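Local coordinates for putative alcohol dehydrogenase (Sinorhizobium meliloti, PDB 4J6F), which probably acts as an NAD(P)-dependent oxidoreductase of the zinc-type alcohol dehydrogenase and quinone reductase superfamily, though its substrate is not established, at residues V136-Y141 and F188-L193; I151-H156 and S328-R333; G72-D77 and Q110-V115. One frame throughout, in Å; residues are numbered along the deposited sequence.

Contact 1. Residues V136-Y141 and F188-L193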
loop_
_atom_site.group_PDB
_atom_site.type_symbol
_atom_site.label_atom_id
_atom_site.label_comp_id
_atom_site.label_asym_id
_atom_site.label_seq_id
_atom_site.Cartn_x
_atom_site.Cartn_y
_atom_site.Cartn_z
ATOM N N VAL A 136 -25.593 14.633 -11.955
ATOM C CA VAL A 136 -25.738 13.240 -11.543
ATOM C C VAL A 136 -24.514 12.736 -10.777
ATOM O O VAL A 136 -23.377 12.900 -11.231
ATOM C CB VAL A 136 -25.932 12.339 -12.771
ATOM C CG1 VAL A 136 -25.827 10.870 -12.392
ATOM C CG2 VAL A 136 -27.268 12.625 -13.428
ATOM N N ASP A 137 -24.742 12.119 -9.621
ATOM C CA ASP A 137 -23.698 11.333 -8.975
ATOM C C ASP A 137 -23.750 9.950 -9.613
ATOM O O ASP A 137 -24.713 9.214 -9.428
ATOM C CB ASP A 137 -23.938 11.238 -7.470
ATOM C CG ASP A 137 -23.005 10.248 -6.783
ATOM O OD1 ASP A 137 -22.149 9.624 -7.456
ATOM O OD2 ASP A 137 -23.130 10.096 -5.552
ATOM N N PHE A 138 -22.719 9.596 -10.364
ATOM C CA PHE A 138 -22.735 8.354 -11.131
ATOM C C PHE A 138 -22.679 7.074 -10.269
ATOM O O PHE A 138 -22.886 5.974 -10.789
ATOM C CB PHE A 138 -21.640 8.371 -12.230
ATOM C CG PHE A 138 -20.240 8.073 -11.733
ATOM C CD1 PHE A 138 -19.689 8.757 -10.642
ATOM C CD2 PHE A 138 -19.458 7.116 -12.372
ATOM C CE1 PHE A 138 -18.398 8.488 -10.202
ATOM C CE2 PHE A 138 -18.156 6.839 -11.934
ATOM C CZ PHE A 138 -17.623 7.533 -10.852
ATOM N N SER A 139 -22.420 7.215 -8.966
ATOM C CA SER A 139 -22.164 6.055 -8.094
ATOM C C SER A 139 -23.377 5.193 -7.829
ATOM O O SER A 139 -24.453 5.714 -7.549
ATOM C CB SER A 139 -21.627 6.501 -6.750
ATOM O OG SER A 139 -20.500 7.324 -6.916
ATOM N N ILE A 140 -23.203 3.876 -7.932
ATOM C CA ILE A 140 -24.154 2.923 -7.351
ATOM C C ILE A 140 -23.417 2.332 -6.160
ATOM O O ILE A 140 -22.449 1.617 -6.334
ATOM C CB ILE A 140 -24.558 1.808 -8.330
ATOM C CG1 ILE A 140 -25.049 2.407 -9.639
ATOM C CG2 ILE A 140 -25.624 0.914 -7.720
ATOM C CD1 ILE A 140 -24.992 1.426 -10.794
ATOM N N TYR A 141 -23.841 2.653 -4.951
ATOM C CA TYR A 141 -23.054 2.263 -3.793
ATOM C C TYR A 141 -23.301 0.829 -3.418
ATOM O O TYR A 141 -22.375 0.131 -3.016
ATOM C CB TYR A 141 -23.339 3.181 -2.609
ATOM C CG TYR A 141 -22.858 4.576 -2.856
ATOM C CD1 TYR A 141 -21.530 4.921 -2.628
ATOM C CD2 TYR A 141 -23.716 5.545 -3.368
ATOM C CE1 TYR A 141 -21.078 6.206 -2.871
ATOM C CE2 TYR A 141 -23.271 6.831 -3.617
ATOM C CZ TYR A 141 -21.955 7.154 -3.365
ATOM O OH TYR A 141 -21.512 8.428 -3.608
ATOM N N PHE A 188 -17.003 17.279 -13.869
ATOM C CA PHE A 188 -16.517 16.965 -12.518
ATOM C C PHE A 188 -16.617 15.528 -12.003
ATOM O O PHE A 188 -15.624 14.986 -11.515
ATOM C CB PHE A 188 -17.150 17.894 -11.493
ATOM C CG PHE A 188 -16.731 19.329 -11.621
ATOM C CD1 PHE A 188 -15.454 19.730 -11.274
ATOM C CD2 PHE A 188 -17.635 20.291 -12.034
ATOM C CE1 PHE A 188 -15.081 21.061 -11.357
ATOM C CE2 PHE A 188 -17.270 21.625 -12.120
ATOM C CZ PHE A 188 -15.990 22.015 -11.778
ATOM N N CYS A 189 -17.764 14.872 -12.109
ATOM C CA CYS A 189 -18.075 13.755 -11.212
ATOM C C CYS A 189 -17.230 12.462 -11.135
ATOM O O CYS A 189 -16.831 12.086 -10.051
ATOM C CB CYS A 189 -19.523 13.343 -11.449
ATOM S SG CYS A 189 -20.046 11.918 -10.496
ATOM N N CYS A 190 -16.896 11.815 -12.242
ATOM C CA CYS A 190 -16.023 10.650 -12.194
ATOM C C CYS A 190 -14.594 10.983 -11.790
ATOM O O CYS A 190 -14.100 10.439 -10.804
ATOM C CB CYS A 190 -16.040 9.886 -13.522
ATOM S SG CYS A 190 -15.007 8.394 -13.543
ATOM N N ALA A 191 -13.915 11.860 -12.523
ATOM C CA ALA A 191 -12.505 12.112 -12.213
ATOM C C ALA A 191 -12.264 12.799 -10.860
ATOM O O ALA A 191 -11.286 12.468 -10.180
ATOM C CB ALA A 191 -11.807 12.856 -13.334
ATOM N N TYR A 192 -13.145 13.727 -10.467
ATOM C CA TYR A 192 -12.937 14.485 -9.224
ATOM C C TYR A 192 -13.338 13.687 -7.982
ATOM O O TYR A 192 -12.721 13.827 -6.921
ATOM C CB TYR A 192 -13.585 15.882 -9.268
ATOM C CG TYR A 192 -12.870 16.842 -10.220
ATOM C CD1 TYR A 192 -12.884 16.624 -11.602
ATOM C CD2 TYR A 192 -12.170 17.955 -9.746
ATOM C CE1 TYR A 192 -12.230 17.475 -12.473
ATOM C CE2 TYR A 192 -11.515 18.817 -10.617
ATOM C CZ TYR A 192 -11.548 18.569 -11.980
ATOM O OH TYR A 192 -10.900 19.395 -12.883
ATOM N N LEU A 193 -14.339 12.827 -8.113
ATOM C CA LEU A 193 -14.643 11.914 -7.033
ATOM C C LEU A 193 -13.453 10.981 -6.845
ATOM O O LEU A 193 -12.970 10.810 -5.713
ATOM C CB LEU A 193 -15.908 11.108 -7.323
ATOM C CG LEU A 193 -16.386 10.193 -6.195
ATOM C CD1 LEU A 193 -16.618 10.963 -4.904
ATOM C CD2 LEU A 193 -17.662 9.482 -6.614
#
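The Phe138 ring lies against helix 189-201, and three side chains of that helix meet it in different ways. Cys190 CB sits over one face, 3.9 Å above the ring plane and offset toward the rim. This is a CH-pi contact. Leu193 comes in at the edge, with CD2 near the ring plane and 3.8 Å from Phe138 CE1. Cys189 SG approaches obliquely as a sulfur-aromatic contact. The same sulfur accepts a nearly straight hydrogen bond from Phe138 N (3.5 Å from N to SG, 174°). With chi1 at 177°, the Cys189 sulfur points away from its own N and across to the Phe138 backbone. Leu193 CD2 also touches Ser139 OG at 3.6 Å.

Beside the ring, Asp137 OD1 takes two donors. Ser139 N reaches it from above the carboxylate plane, and Ser139 OG meets its syn lone pair. Tyr141 OH bonds to Asp137 OD2, which also binds a glycerol, probably from the crystallisation liquor. The buried carboxylate is thus held by several donors.

The Asp137-Ser139 pair forms an Asx turn. It lies near the end of strand 133-140, where the sheet of the GroES-like fold packs on helix 189-201.

Contact 2. Residues I151-H156 and S328-R333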
loop_
_atom_site.group_PDB
_atom_site.type_symbol
_atom_site.label_atom_id
_atom_site.label_comp_id
_atom_site.label_asym_id
_atom_site.label_seq_id
_atom_site.Cartn_x
_atom_site.Cartn_y
_atom_site.Cartn_z
ATOM N N ILE A 151 -19.347 -1.296 -4.900
ATOM C CA ILE A 151 -19.719 -0.208 -5.789
ATOM C C ILE A 151 -19.886 -0.641 -7.241
ATOM O O ILE A 151 -19.286 -1.625 -7.688
ATOM C CB ILE A 151 -18.702 0.940 -5.772
ATOM C CG1 ILE A 151 -17.291 0.400 -6.004
ATOM C CG2 ILE A 151 -18.816 1.733 -4.480
ATOM C CD1 ILE A 151 -16.262 1.472 -6.269
ATOM N N ASP A 152 -20.722 0.116 -7.951
ATOM C CA ASP A 152 -20.906 0.024 -9.385
ATOM C C ASP A 152 -21.096 1.472 -9.856
ATOM O O ASP A 152 -20.995 2.407 -9.040
ATOM C CB ASP A 152 -22.140 -0.824 -9.670
ATOM C CG ASP A 152 -22.106 -1.488 -11.043
ATOM O OD1 ASP A 152 -21.351 -1.025 -11.936
ATOM O OD2 ASP A 152 -22.864 -2.475 -11.217
ATOM N N TYR A 153 -21.348 1.684 -11.149
ATOM C CA TYR A 153 -21.676 3.042 -11.623
ATOM C C TYR A 153 -22.584 3.101 -12.825
ATOM O O TYR A 153 -22.648 2.168 -13.625
ATOM C CB TYR A 153 -20.422 3.878 -11.898
ATOM C CG TYR A 153 -19.619 3.485 -13.114
ATOM C CD1 TYR A 153 -19.971 3.928 -14.385
ATOM C CD2 TYR A 153 -18.480 2.687 -12.996
ATOM C CE1 TYR A 153 -19.218 3.574 -15.509
ATOM C CE2 TYR A 153 -17.726 2.325 -14.112
ATOM C CZ TYR A 153 -18.091 2.773 -15.364
ATOM O OH TYR A 153 -17.334 2.433 -16.461
HETATM N N MSE A 154 -23.266 4.230 -12.949
HETATM C CA MSE A 154 -24.132 4.516 -14.090
HETATM C C MSE A 154 -23.293 4.696 -15.316
HETATM O O MSE A 154 -22.357 5.487 -15.327
HETATM C CB MSE A 154 -24.930 5.766 -13.771
HETATM C CG MSE A 154 -25.323 5.622 -12.316
HETATM SE SE MSE A 154 -27.120 6.312 -11.988
HETATM C CE MSE A 154 -26.809 6.931 -10.149
ATOM N N GLY A 155 -23.649 3.966 -16.363
ATOM C CA GLY A 155 -22.832 3.860 -17.552
ATOM C C GLY A 155 -22.141 2.500 -17.589
ATOM O O GLY A 155 -21.590 2.105 -18.623
ATOM N N HIS A 156 -22.141 1.793 -16.464
ATOM C CA HIS A 156 -21.690 0.408 -16.439
ATOM C C HIS A 156 -22.761 -0.587 -15.991
ATOM O O HIS A 156 -23.138 -1.465 -16.741
ATOM C CB HIS A 156 -20.434 0.243 -15.586
ATOM C CG HIS A 156 -19.946 -1.169 -15.508
ATOM N ND1 HIS A 156 -20.325 -2.030 -14.506
ATOM C CD2 HIS A 156 -19.132 -1.876 -16.321
ATOM C CE1 HIS A 156 -19.760 -3.203 -14.697
ATOM N NE2 HIS A 156 -19.031 -3.136 -15.792
ATOM N N SER A 328 -7.352 2.601 -5.411
ATOM C CA SER A 328 -8.631 3.232 -5.100
ATOM C C SER A 328 -9.500 3.426 -6.360
ATOM O O SER A 328 -8.969 3.727 -7.426
ATOM C CB SER A 328 -8.323 4.561 -4.404
ATOM O OG SER A 328 -9.299 5.550 -4.634
ATOM N N SER A 329 -10.821 3.216 -6.251
ATOM C CA SER A 329 -11.783 3.546 -7.338
ATOM C C SER A 329 -12.945 4.341 -6.800
ATOM O O SER A 329 -13.469 4.028 -5.724
ATOM C CB SER A 329 -12.397 2.316 -8.000
ATOM O OG SER A 329 -11.474 1.269 -8.084
ATOM N N GLN A 330 -13.349 5.356 -7.548
ATOM C CA GLN A 330 -14.512 6.173 -7.248
ATOM C C GLN A 330 -14.403 6.807 -5.881
ATOM O O GLN A 330 -13.344 7.269 -5.516
ATOM C CB GLN A 330 -15.784 5.351 -7.392
ATOM C CG GLN A 330 -15.919 4.722 -8.764
ATOM C CD GLN A 330 -17.216 3.979 -8.956
ATOM O OE1 GLN A 330 -17.356 3.193 -9.876
ATOM N NE2 GLN A 330 -18.170 4.230 -8.096
ATOM N N GLY A 331 -15.473 6.805 -5.101
ATOM C CA GLY A 331 -15.372 7.441 -3.795
ATOM C C GLY A 331 -16.613 7.261 -2.959
ATOM O O GLY A 331 -17.578 6.654 -3.394
ATOM N N SER A 332 -16.588 7.786 -1.746
ATOM C CA SER A 332 -17.702 7.606 -0.833
ATOM C C SER A 332 -18.683 8.771 -0.945
ATOM O O SER A 332 -18.362 9.814 -1.511
ATOM C CB SER A 332 -17.173 7.525 0.586
ATOM O OG SER A 332 -16.819 8.822 1.021
ATOM N N ARG A 333 -19.876 8.592 -0.385
ATOM C CA ARG A 333 -20.858 9.677 -0.303
ATOM C C ARG A 333 -20.291 10.961 0.292
ATOM O O ARG A 333 -20.578 12.044 -0.204
ATOM C CB ARG A 333 -22.089 9.241 0.487
ATOM C CG ARG A 333 -22.882 8.145 -0.186
ATOM C CD ARG A 333 -24.085 7.779 0.659
ATOM N NE ARG A 333 -24.075 6.347 0.898
ATOM C CZ ARG A 333 -24.881 5.487 0.303
ATOM N NH1 ARG A 333 -24.778 4.198 0.578
ATOM N NH2 ARG A 333 -25.800 5.921 -0.546
#
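The Gln330 amide meets the Tyr153 ring with the two planes 70° apart. Gln330 OE1 comes obliquely to the ring, 3.4 Å from Tyr153 CD2. One face of this ring carries His156 CB from its own segment, and Trp97 also meets the ring, nearly parallel to it. The edge of the His156 ring has Asp152 CG in its plane.

Ile151 faces Gln330 from the opposite direction. Its CD1 touches the amide carbon Gln330 CD at 3.8 Å and also packs near CB and CG. Ile151 CG1 lies between the backbone N and the carbonyl carbon (chi1 51°), which turns CD1 to the glutamine. Gln330 runs out straight beyond CG, which brings its amide up to the strand. There Gln330 NE2 makes a weak hydrogen bond to Asp152 O (3.5 Å). Gln330 OE1 accepts a bond from a glycerol, probably a crystallisation component. Replacing Gln330 by alanine is likely to leave Asp152 O without this donor and open a gap beside Ile151 CD1.

Asp152 OD1 accepts from His156 ND1 on its syn lone pair (2.9 Å) and from Tyr153 N on the anti side, tilted out of the carboxylate plane. Its OD2 bonds to Thr103, and Tyr153 OH bonds to Thr76. At the other end, Ser329 OG bonds to Tyr319 O of the second subunit.

The chemistry implies a light link between strand 152-153 and the loop after strand 324-327. Apolar packing and one weak bond join the segments, while the stronger polar bonds lie within the strand segment or lead to other parts of the chain and to the second subunit.

Contact 3. Residues G72-D77 and Q110-V115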
loop_
_atom_site.group_PDB
_atom_site.type_symbol
_atom_site.label_atom_id
_atom_site.label_comp_id
_atom_site.label_asym_id
_atom_site.label_seq_id
_atom_site.Cartn_x
_atom_site.Cartn_y
_atom_site.Cartn_z
ATOM N N GLY A 72 -19.724 14.165 -19.612
ATOM C CA GLY A 72 -18.276 14.222 -19.748
ATOM C C GLY A 72 -17.664 12.862 -19.973
ATOM O O GLY A 72 -18.133 11.884 -19.413
HETATM N N MSE A 73 -16.604 12.808 -20.781
HETATM C CA MSE A 73 -15.926 11.545 -21.120
HETATM C C MSE A 73 -14.834 11.177 -20.134
HETATM O O MSE A 73 -14.127 12.043 -19.617
HETATM C CB MSE A 73 -15.318 11.630 -22.511
HETATM C CG MSE A 73 -16.230 12.339 -23.501
HETATM SE SE MSE A 73 -15.459 12.148 -25.310
HETATM C CE MSE A 73 -15.901 10.257 -25.672
ATOM N N ASN A 74 -14.693 9.876 -19.877
ATOM C CA ASN A 74 -13.688 9.338 -18.958
ATOM C C ASN A 74 -12.993 8.088 -19.496
ATOM O O ASN A 74 -13.528 7.384 -20.354
ATOM C CB ASN A 74 -14.340 9.007 -17.619
ATOM C CG ASN A 74 -14.841 10.235 -16.916
ATOM O OD1 ASN A 74 -14.063 11.046 -16.403
ATOM N ND2 ASN A 74 -16.147 10.399 -16.912
ATOM N N ASN A 75 -11.808 7.795 -18.971
ATOM C CA ASN A 75 -11.088 6.603 -19.387
ATOM C C ASN A 75 -11.901 5.304 -19.281
ATOM O O ASN A 75 -11.815 4.409 -20.142
ATOM C CB ASN A 75 -9.792 6.502 -18.600
ATOM C CG ASN A 75 -8.730 7.427 -19.141
ATOM O OD1 ASN A 75 -8.913 8.060 -20.173
ATOM N ND2 ASN A 75 -7.611 7.502 -18.456
ATOM N N THR A 76 -12.713 5.215 -18.236
ATOM C CA THR A 76 -13.494 4.020 -18.013
ATOM C C THR A 76 -14.438 3.726 -19.187
ATOM O O THR A 76 -14.719 2.566 -19.453
ATOM C CB THR A 76 -14.224 4.087 -16.667
ATOM O OG1 THR A 76 -14.701 2.791 -16.329
ATOM C CG2 THR A 76 -15.385 5.069 -16.709
ATOM N N ASP A 77 -14.894 4.770 -19.898
ATOM C CA ASP A 77 -15.659 4.621 -21.158
ATOM C C ASP A 77 -14.963 3.657 -22.098
ATOM O O ASP A 77 -15.560 2.700 -22.605
ATOM C CB ASP A 77 -15.726 5.951 -21.919
ATOM C CG ASP A 77 -16.522 7.033 -21.201
ATOM O OD1 ASP A 77 -17.076 6.784 -20.099
ATOM O OD2 ASP A 77 -16.580 8.152 -21.770
ATOM N N GLN A 110 -23.280 4.238 -22.235
ATOM C CA GLN A 110 -22.227 4.671 -21.308
ATOM C C GLN A 110 -22.390 6.171 -20.925
ATOM O O GLN A 110 -23.395 6.815 -21.270
ATOM C CB GLN A 110 -20.841 4.395 -21.915
ATOM C CG GLN A 110 -20.664 2.988 -22.468
ATOM C CD GLN A 110 -19.248 2.700 -22.906
ATOM O OE1 GLN A 110 -18.961 2.675 -24.102
ATOM N NE2 GLN A 110 -18.343 2.482 -21.939
ATOM N N GLY A 111 -21.404 6.723 -20.218
ATOM C CA GLY A 111 -21.421 8.135 -19.859
ATOM C C GLY A 111 -21.669 8.280 -18.380
ATOM O O GLY A 111 -22.716 7.869 -17.881
ATOM N N THR A 112 -20.671 8.799 -17.677
ATOM C CA THR A 112 -20.709 8.935 -16.232
ATOM C C THR A 112 -21.020 10.330 -15.723
ATOM O O THR A 112 -21.757 10.491 -14.767
ATOM C CB THR A 112 -19.374 8.493 -15.615
ATOM O OG1 THR A 112 -18.300 9.057 -16.359
ATOM C CG2 THR A 112 -19.241 7.011 -15.668
ATOM N N ASP A 113 -20.446 11.335 -16.362
ATOM C CA ASP A 113 -20.543 12.724 -15.896
ATOM C C ASP A 113 -21.721 13.480 -16.481
ATOM O O ASP A 113 -21.547 14.421 -17.251
ATOM C CB ASP A 113 -19.249 13.463 -16.196
ATOM C CG ASP A 113 -18.057 12.818 -15.537
ATOM O OD1 ASP A 113 -18.269 12.072 -14.558
ATOM O OD2 ASP A 113 -16.916 13.043 -16.002
ATOM N N THR A 114 -22.920 13.074 -16.089
ATOM C CA THR A 114 -24.147 13.567 -16.703
ATOM C C THR A 114 -24.714 14.792 -15.982
ATOM O O THR A 114 -24.827 14.819 -14.748
ATOM C CB THR A 114 -25.201 12.451 -16.750
ATOM O OG1 THR A 114 -24.620 11.288 -17.347
ATOM C CG2 THR A 114 -26.397 12.863 -17.563
ATOM N N VAL A 115 -25.058 15.807 -16.766
ATOM C CA VAL A 115 -25.839 16.926 -16.261
ATOM C C VAL A 115 -27.139 16.987 -17.073
ATOM O O VAL A 115 -27.127 16.730 -18.282
ATOM C CB VAL A 115 -25.061 18.265 -16.362
ATOM C CG1 VAL A 115 -25.949 19.443 -15.974
ATOM C CG2 VAL A 115 -23.823 18.243 -15.482
HETATM O O HOH W 1 -18.007 9.185 -18.932
HETATM O O HOH W 2 -19.257 5.353 -19.163
HETATM O O HOH W 3 -16.460 3.429 -25.219
#
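Asn74 CG lies anti to the carbonyl carbon (chi1 -65°), and this carries its amide across to Thr112 and Asp113. Thr112 OG1 sits between its backbone N and carbonyl carbon (chi1 46°), close to the amide. Asn74 ND2 donates to Asp113 OD2 at 2.9 Å. The carboxylate is met from above its plane, while OD2 lies in the amide plane of Asn74. The two planes are 83° apart. The bond from Asn74 ND2 to Thr112 OG1 is weak and bent.

Gln110 donates from NE2 to Asp77 O at 2.9 Å. The donor lies in the carbonyl plane, on a lone pair. The backbones meet as an antiparallel hydrogen-bonded pair, Gly72 with Asp113, with Gly72 N 3.0 Å from Asp113 O. This pair joins the end of strand 63-72 to the start of strand 113-121 in the GroES-like domain, and Asp113 centres an inverse gamma turn.

Waters bridge the two segments. One water donates to Gly72 O and Asp77 OD1 and accepts from Asn74 ND2 and Thr112 N. A second joins Asp77 OD1 to Gly111 N. Asp77 OD2 accepts from Asn74 N and from Tyr162 OH.

Asp113 OD2 also forms a salt bridge to Lys376, and OD1 accepts from Cys190 N of helix 189-201. With these partners its charge is probably compensated, consistent with an ionised carboxylate. The contact is chiefly polar, and its waters link backbone and side-chain groups across it.

How the contacts relate
All three contacts are buried and none is a surface contact. Contacts 1 and 2 share neighbouring strands of one sheet, 133-140 and 152-153, paired by backbone bonds on Phe138 and Ile140. Contact 3 joins that sheet through strand 113-121, another neighbour of 133-140. Thr112 CG2 packs against both the Phe138 and Tyr153 rings, and Val136 N bonds to Thr114 O, so the contacts form one continuous region. Their chemistry differs. Contact 1 is largely aromatic and sulfur packing on a helix. Contact 2 is a sparse link to a loop that the second subunit also touches. Contact 3 is a network of amide, carboxylate and water bonds.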